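Local coordinates for plasmin and fibronectin-binding protein A (Streptococcus pneumoniae, PDB 4MR0), which acts as a surface adhesin and invasin, binding human fibronectin, plasmin, plasminogen and serum albumin, at residues 185-196 with 237-248. Sequence-based numbering, arbitrary orientation.
Sequences NIKNHPSIVFMT and LPLINSSGAFAI. With MN (manganese (II) ion), chain F.
Asn185 OD1 takes the backbone N-H of Leu239 at 2.7 Å, in the carbonyl plane and on a lone pair. With CG anti to its own N (chi1 178°), Asn185 reaches into the type I turn from Leu237 to Ile240; its side chain crosses those of Pro238 and Leu239 at about a right angle, while its CB touches Leu237 CD2. Further along, waters bridge the chains: one accepts from Asn188 N and donates to Leu239 O. Parallel pairing then follows, Gly244 N to Ser191 O (2.9 Å) and Val193 N to Gly244 O. Both chains turn a corner, at Val193 and Ala245, and pair again through Phe194 N to Ala245 O and Ala247 N to Phe194 O, both 2.8 Å. Inside, the Phe194 and Phe246 side chains lie side by side and point the same way, ring planes at 25° and centroids 5.2 Å apart, slid so that they barely overlap. On the other face Met195 CG meets Ala247 CB (3.5 Å). His189 NE2 binds manganese together with Glu162 OE2, Thr200 O and three waters. These are successive coils of a right-handed parallel beta-helix: Tyr216 meets both phenylalanine rings edge-to-face, and strands 164-165 and 270-273 continue the stack beyond 194-195 and 243-252.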
ATOM      1  N   ASN A 185     -17.984  15.289   9.480  1.00 18.44           N
ATOM      2  CA  ASN A 185     -18.330  14.508  10.663  1.00 19.42           C
ATOM      3  C   ASN A 185     -19.805  14.126  10.584  1.00 20.99           C
ATOM      4  O   ASN A 185     -20.652  14.699  11.274  1.00 20.69           O
ATOM      5  CB  ASN A 185     -18.037  15.351  11.914  1.00 18.50           C
ATOM      6  CG  ASN A 185     -18.398  14.643  13.203  1.00 19.94           C
ATOM      7  OD1 ASN A 185     -17.996  13.500  13.437  1.00 18.51           O
ATOM      8  ND2 ASN A 185     -19.155  15.326  14.057  1.00 19.35           N
ATOM      9  N   ILE A 186     -20.091  13.136   9.740  1.00 20.76           N
ATOM     10  CA  ILE A 186     -21.450  12.671   9.497  1.00 20.36           C
ATOM     11  C   ILE A 186     -21.618  11.190   9.845  1.00 20.88           C
ATOM     12  O   ILE A 186     -20.806  10.345   9.462  1.00 19.40           O
ATOM     13  CB  ILE A 186     -21.817  12.912   8.009  1.00 20.21           C
ATOM     14  CG1 ILE A 186     -21.623  14.394   7.671  1.00 20.45           C
ATOM     15  CG2 ILE A 186     -23.249  12.508   7.735  1.00 21.00           C
ATOM     16  CD1 ILE A 186     -21.755  14.721   6.194  1.00 19.95           C
ATOM     17  N   LYS A 187     -22.681  10.888  10.580  1.00 20.56           N
ATOM     18  CA  LYS A 187     -22.984   9.522  11.007  1.00 21.86           C
ATOM     19  C   LYS A 187     -23.314   8.603   9.827  1.00 20.36           C
ATOM     20  O   LYS A 187     -24.012   9.011   8.900  1.00 19.58           O
ATOM     21  CB  LYS A 187     -24.178   9.557  11.967  1.00 24.93           C
ATOM     22  CG  LYS A 187     -24.481   8.246  12.651  1.00 28.56           C
ATOM     23  CD  LYS A 187     -23.450   7.952  13.721  1.00 30.24           C
ATOM     24  CE  LYS A 187     -23.750   6.638  14.411  1.00 34.14           C
ATOM     25  NZ  LYS A 187     -22.758   6.360  15.485  1.00 36.58           N
ATOM     26  N   ASN A 188     -22.813   7.367   9.860  1.00 20.13           N
ATOM     27  CA  ASN A 188     -23.097   6.396   8.797  1.00 20.18           C
ATOM     28  C   ASN A 188     -22.746   7.001   7.439  1.00 19.89           C
ATOM     29  O   ASN A 188     -23.443   6.766   6.443  1.00 19.12           O
ATOM     30  CB  ASN A 188     -24.592   6.048   8.826  1.00 20.75           C
ATOM     31  CG  ASN A 188     -24.937   4.841   7.966  1.00 24.18           C
ATOM     32  OD1 ASN A 188     -26.028   4.766   7.394  1.00 23.68           O
ATOM     33  ND2 ASN A 188     -24.020   3.882   7.889  1.00 23.02           N
ATOM     34  N   HIS A 189     -21.651   7.755   7.398  1.00 18.97           N
ATOM     35  CA  HIS A 189     -21.248   8.457   6.184  1.00 17.67           C
ATOM     36  C   HIS A 189     -19.722   8.517   6.082  1.00 19.51           C
ATOM     37  O   HIS A 189     -19.023   8.634   7.092  1.00 18.81           O
ATOM     38  CB  HIS A 189     -21.856   9.865   6.271  1.00 16.91           C
ATOM     39  CG  HIS A 189     -21.730  10.692   5.031  1.00 16.36           C
ATOM     40  ND1 HIS A 189     -20.524  11.190   4.580  1.00 15.74           N
ATOM     41  CD2 HIS A 189     -22.678  11.197   4.203  1.00 14.86           C
ATOM     42  CE1 HIS A 189     -20.737  11.970   3.535  1.00 14.96           C
ATOM     43  NE2 HIS A 189     -22.034  11.991   3.285  1.00 15.52           N
ATOM     44  N   PRO A 190     -19.179   8.424   4.856  1.00 19.51           N
ATOM     45  CA  PRO A 190     -17.721   8.482   4.733  1.00 19.14           C
ATOM     46  C   PRO A 190     -17.159   9.854   5.103  1.00 19.48           C
ATOM     47  O   PRO A 190     -17.860  10.863   5.038  1.00 19.54           O
ATOM     48  CB  PRO A 190     -17.478   8.121   3.267  1.00 19.63           C
ATOM     49  CG  PRO A 190     -18.742   8.561   2.582  1.00 21.53           C
ATOM     50  CD  PRO A 190     -19.815   8.137   3.558  1.00 19.14           C
ATOM     51  N   SER A 191     -15.896   9.875   5.513  1.00 17.74           N
ATOM     52  CA  SER A 191     -15.226  11.118   5.875  1.00 17.22           C
ATOM     53  C   SER A 191     -13.973  11.182   5.010  1.00 16.52           C
ATOM     54  O   SER A 191     -12.848  11.093   5.499  1.00 19.67           O
ATOM     55  CB  SER A 191     -14.860  11.116   7.363  1.00 17.51           C
ATOM     56  OG  SER A 191     -14.290  12.356   7.758  1.00 17.99           O
ATOM     57  N   ILE A 192     -14.196  11.307   3.706  1.00 16.59           N
ATOM     58  CA  ILE A 192     -13.132  11.383   2.710  1.00 16.21           C
ATOM     59  C   ILE A 192     -13.321  12.730   2.026  1.00 16.93           C
ATOM     60  O   ILE A 192     -14.406  13.031   1.532  1.00 16.36           O
ATOM     61  CB  ILE A 192     -13.273  10.231   1.698  1.00 15.40           C
ATOM     62  CG1 ILE A 192     -13.187   8.892   2.451  1.00 16.88           C
ATOM     63  CG2 ILE A 192     -12.201  10.339   0.609  1.00 13.77           C
ATOM     64  CD1 ILE A 192     -13.466   7.654   1.587  1.00 18.56           C
ATOM     65  N   VAL A 193     -12.263  13.534   2.006  1.00 16.39           N
ATOM     66  CA  VAL A 193     -12.306  14.884   1.444  1.00 15.90           C
ATOM     67  C   VAL A 193     -12.627  15.061  -0.039  1.00 17.09           C
ATOM     68  O   VAL A 193     -13.474  15.883  -0.395  1.00 16.09           O
ATOM     69  CB  VAL A 193     -10.984  15.631   1.747  1.00 17.27           C
ATOM     70  CG1 VAL A 193     -11.091  17.082   1.308  1.00 14.30           C
ATOM     71  CG2 VAL A 193     -10.684  15.557   3.235  1.00 15.12           C
ATOM     72  N   PHE A 194     -11.954  14.304  -0.900  1.00 16.15           N
ATOM     73  CA  PHE A 194     -12.152  14.406  -2.344  1.00 15.64           C
ATOM     74  C   PHE A 194     -12.601  13.100  -2.999  1.00 15.90           C
ATOM     75  O   PHE A 194     -12.086  12.031  -2.670  1.00 12.38           O
ATOM     76  CB  PHE A 194     -10.847  14.850  -3.017  1.00 15.34           C
ATOM     77  CG  PHE A 194     -10.362  16.202  -2.585  1.00 15.91           C
ATOM     78  CD1 PHE A 194     -11.035  17.352  -2.983  1.00 17.38           C
ATOM     79  CD2 PHE A 194      -9.243  16.324  -1.769  1.00 17.77           C
ATOM     80  CE1 PHE A 194     -10.593  18.607  -2.587  1.00 16.06           C
ATOM     81  CE2 PHE A 194      -8.791  17.571  -1.366  1.00 16.56           C
ATOM     82  CZ  PHE A 194      -9.474  18.717  -1.774  1.00 18.71           C
ATOM     83  N   MET A 195     -13.551  13.209  -3.931  1.00 15.18           N
ATOM     84  CA  MET A 195     -14.064  12.065  -4.688  1.00 14.87           C
ATOM     85  C   MET A 195     -14.206  12.453  -6.164  1.00 16.11           C
ATOM     86  O   MET A 195     -14.369  13.634  -6.484  1.00 15.68           O
ATOM     87  CB  MET A 195     -15.418  11.627  -4.151  1.00 16.49           C
ATOM     88  CG  MET A 195     -15.353  10.904  -2.813  1.00 18.28           C
ATOM     89  SD  MET A 195     -16.931  10.133  -2.354  1.00  0.98           S
ATOM     90  CE  MET A 195     -16.618   9.564  -0.711  1.00 16.95           C
ATOM     91  N   THR A 196     -14.119  11.468  -7.060  1.00 15.71           N
ATOM     92  CA  THR A 196     -14.238  11.723  -8.494  1.00 14.21           C
ATOM     93  C   THR A 196     -15.627  11.365  -9.012  1.00 15.22           C
ATOM     94  O   THR A 196     -15.851  11.246 -10.219  1.00 15.93           O
ATOM     95  CB  THR A 196     -13.199  10.926  -9.296  1.00 14.92           C
ATOM     96  OG1 THR A 196     -13.424   9.525  -9.108  1.00 14.91           O
ATOM     97  CG2 THR A 196     -11.788  11.284  -8.849  1.00 14.73           C
ATOM     98  N   LEU A 237     -13.726  14.643  15.055  1.00 22.03           N
ATOM     99  CA  LEU A 237     -14.775  14.094  14.195  1.00 22.16           C
ATOM    100  C   LEU A 237     -15.306  12.861  14.918  1.00 22.96           C
ATOM    101  O   LEU A 237     -15.129  11.725  14.466  1.00 23.22           O
ATOM    102  CB  LEU A 237     -14.186  13.708  12.834  1.00 20.30           C
ATOM    103  CG  LEU A 237     -13.461  14.836  12.086  1.00 19.94           C
ATOM    104  CD1 LEU A 237     -12.669  14.271  10.907  1.00 19.76           C
ATOM    105  CD2 LEU A 237     -14.471  15.868  11.613  1.00 19.06           C
ATOM    106  N   PRO A 238     -15.979  13.076  16.060  1.00 23.82           N
ATOM    107  CA  PRO A 238     -16.548  12.015  16.897  1.00 23.18           C
ATOM    108  C   PRO A 238     -17.559  11.057  16.278  1.00 23.36           C
ATOM    109  O   PRO A 238     -17.786   9.976  16.822  1.00 23.79           O
ATOM    110  CB  PRO A 238     -17.126  12.792  18.081  1.00 24.41           C
ATOM    111  CG  PRO A 238     -17.540  14.085  17.457  1.00 24.45           C
ATOM    112  CD  PRO A 238     -16.357  14.405  16.576  1.00 23.31           C
ATOM    113  N   LEU A 239     -18.153  11.428  15.147  1.00 22.94           N
ATOM    114  CA  LEU A 239     -19.150  10.564  14.510  1.00 23.19           C
ATOM    115  C   LEU A 239     -18.662   9.657  13.369  1.00 22.95           C
ATOM    116  O   LEU A 239     -19.406   8.793  12.919  1.00 23.25           O
ATOM    117  CB  LEU A 239     -20.325  11.406  13.998  1.00 23.15           C
ATOM    118  CG  LEU A 239     -21.094  12.229  15.036  1.00 23.55           C
ATOM    119  CD1 LEU A 239     -22.248  12.940  14.346  1.00 24.52           C
ATOM    120  CD2 LEU A 239     -21.616  11.330  16.147  1.00 24.42           C
ATOM    121  N   ILE A 240     -17.427   9.831  12.909  1.00 23.02           N
ATOM    122  CA  ILE A 240     -16.922   9.017  11.805  1.00 23.11           C
ATOM    123  C   ILE A 240     -16.359   7.653  12.221  1.00 23.17           C
ATOM    124  O   ILE A 240     -16.040   7.411  13.388  1.00 23.13           O
ATOM    125  CB  ILE A 240     -15.825   9.768  11.026  1.00 22.51           C
ATOM    126  CG1 ILE A 240     -14.577   9.925  11.902  1.00 22.23           C
ATOM    127  CG2 ILE A 240     -16.343  11.150  10.616  1.00 20.18           C
ATOM    128  CD1 ILE A 240     -13.374  10.472  11.169  1.00 22.30           C
ATOM    129  N   ASN A 241     -16.248   6.758  11.243  1.00 22.83           N
ATOM    130  CA  ASN A 241     -15.691   5.421  11.468  1.00 22.79           C
ATOM    131  C   ASN A 241     -14.309   5.322  10.825  1.00 21.10           C
ATOM    132  O   ASN A 241     -13.553   4.408  11.115  1.00 20.83           O
ATOM    133  CB  ASN A 241     -16.599   4.330  10.895  1.00 24.46           C
ATOM    134  CG  ASN A 241     -17.844   4.117  11.730  1.00 29.91           C
ATOM    135  OD1 ASN A 241     -17.782   4.084  12.971  1.00 31.00           O
ATOM    136  ND2 ASN A 241     -18.982   3.935  11.057  1.00 31.57           N
ATOM    137  N   SER A 242     -13.985   6.272   9.953  1.00 18.90           N
ATOM    138  CA  SER A 242     -12.680   6.326   9.281  1.00 17.96           C
ATOM    139  C   SER A 242     -12.592   7.626   8.474  1.00 16.34           C
ATOM    140  O   SER A 242     -13.612   8.206   8.118  1.00 17.32           O
ATOM    141  CB  SER A 242     -12.505   5.138   8.330  1.00 18.57           C
ATOM    142  OG  SER A 242     -13.330   5.262   7.180  1.00 20.84           O
ATOM    143  N   SER A 243     -11.379   8.107   8.223  1.00 15.51           N
ATOM    144  CA  SER A 243     -11.212   9.312   7.430  1.00 15.50           C
ATOM    145  C   SER A 243     -10.128   9.068   6.389  1.00 16.55           C
ATOM    146  O   SER A 243      -9.208   8.269   6.606  1.00 16.87           O
ATOM    147  CB  SER A 243     -10.850  10.518   8.311  1.00 14.79           C
ATOM    148  OG  SER A 243      -9.535  10.423   8.821  1.00 20.61           O
ATOM    149  N   GLY A 244     -10.256   9.755   5.256  1.00 15.98           N
ATOM    150  CA  GLY A 244      -9.299   9.624   4.168  1.00 15.22           C
ATOM    151  C   GLY A 244      -9.252  10.916   3.371  1.00 15.83           C
ATOM    152  O   GLY A 244      -9.967  11.874   3.696  1.00 15.24           O
ATOM    153  N   ALA A 245      -8.438  10.953   2.319  1.00 13.39           N
ATOM    154  CA  ALA A 245      -8.326  12.164   1.506  1.00 14.32           C
ATOM    155  C   ALA A 245      -8.919  12.050   0.106  1.00 14.75           C
ATOM    156  O   ALA A 245      -9.617  12.958  -0.355  1.00 12.94           O
ATOM    157  CB  ALA A 245      -6.855  12.592   1.397  1.00 12.39           C
ATOM    158  N   PHE A 246      -8.630  10.941  -0.570  1.00 14.32           N
ATOM    159  CA  PHE A 246      -9.101  10.740  -1.938  1.00 14.40           C
ATOM    160  C   PHE A 246      -9.797   9.410  -2.197  1.00 13.06           C
ATOM    161  O   PHE A 246      -9.357   8.368  -1.722  1.00 13.61           O
ATOM    162  CB  PHE A 246      -7.918  10.826  -2.919  1.00 14.75           C
ATOM    163  CG  PHE A 246      -7.355  12.209  -3.096  1.00 15.56           C
ATOM    164  CD1 PHE A 246      -7.915  13.089  -4.016  1.00 15.87           C
ATOM    165  CD2 PHE A 246      -6.237  12.617  -2.370  1.00 14.79           C
ATOM    166  CE1 PHE A 246      -7.369  14.358  -4.216  1.00 16.90           C
ATOM    167  CE2 PHE A 246      -5.684  13.883  -2.563  1.00 13.86           C
ATOM    168  CZ  PHE A 246      -6.245  14.753  -3.485  1.00 16.47           C
ATOM    169  N   ALA A 247     -10.885   9.464  -2.959  1.00 12.47           N
ATOM    170  CA  ALA A 247     -11.610   8.269  -3.379  1.00 11.71           C
ATOM    171  C   ALA A 247     -11.660   8.446  -4.895  1.00 13.87           C
ATOM    172  O   ALA A 247     -12.500   9.172  -5.428  1.00 14.58           O
ATOM    173  CB  ALA A 247     -13.014   8.238  -2.798  1.00 14.86           C
ATOM    174  N   ILE A 248     -10.718   7.802  -5.575  1.00 14.49           N
ATOM    175  CA  ILE A 248     -10.590   7.873  -7.022  1.00 14.83           C
ATOM    176  C   ILE A 248     -11.191   6.623  -7.658  1.00 14.83           C
ATOM    177  O   ILE A 248     -10.636   5.535  -7.546  1.00 14.54           O
ATOM    178  CB  ILE A 248      -9.099   7.992  -7.405  1.00 14.82           C
ATOM    179  CG1 ILE A 248      -8.497   9.234  -6.729  1.00 15.94           C
ATOM    180  CG2 ILE A 248      -8.939   8.084  -8.917  1.00 15.68           C
ATOM    181  CD1 ILE A 248      -6.997   9.274  -6.765  1.00 17.65           C
TER
HETATM  182 MN    MN F 704     -23.405  13.479   2.134  1.00 19.46          MN
HETATM  183  O   HOH W   1     -21.077   6.426  11.836  1.00 31.31           O
HETATM  184  O   HOH W   2     -16.685   7.520   8.310  1.00 25.90           O
HETATM  185  O   HOH W   3     -19.007   5.611   8.648  1.00 41.27           O
HETATM  186  O   HOH W   4     -14.667   7.339   5.380  1.00 24.19           O
HETATM  187  O   HOH W   5     -24.976  13.623   3.924  1.00 14.80           O
HETATM  188  O   HOH W   6     -24.683  14.805   0.811  1.00 21.67           O
HETATM  189  O   HOH W   7     -21.886  13.711   0.311  1.00 19.24           O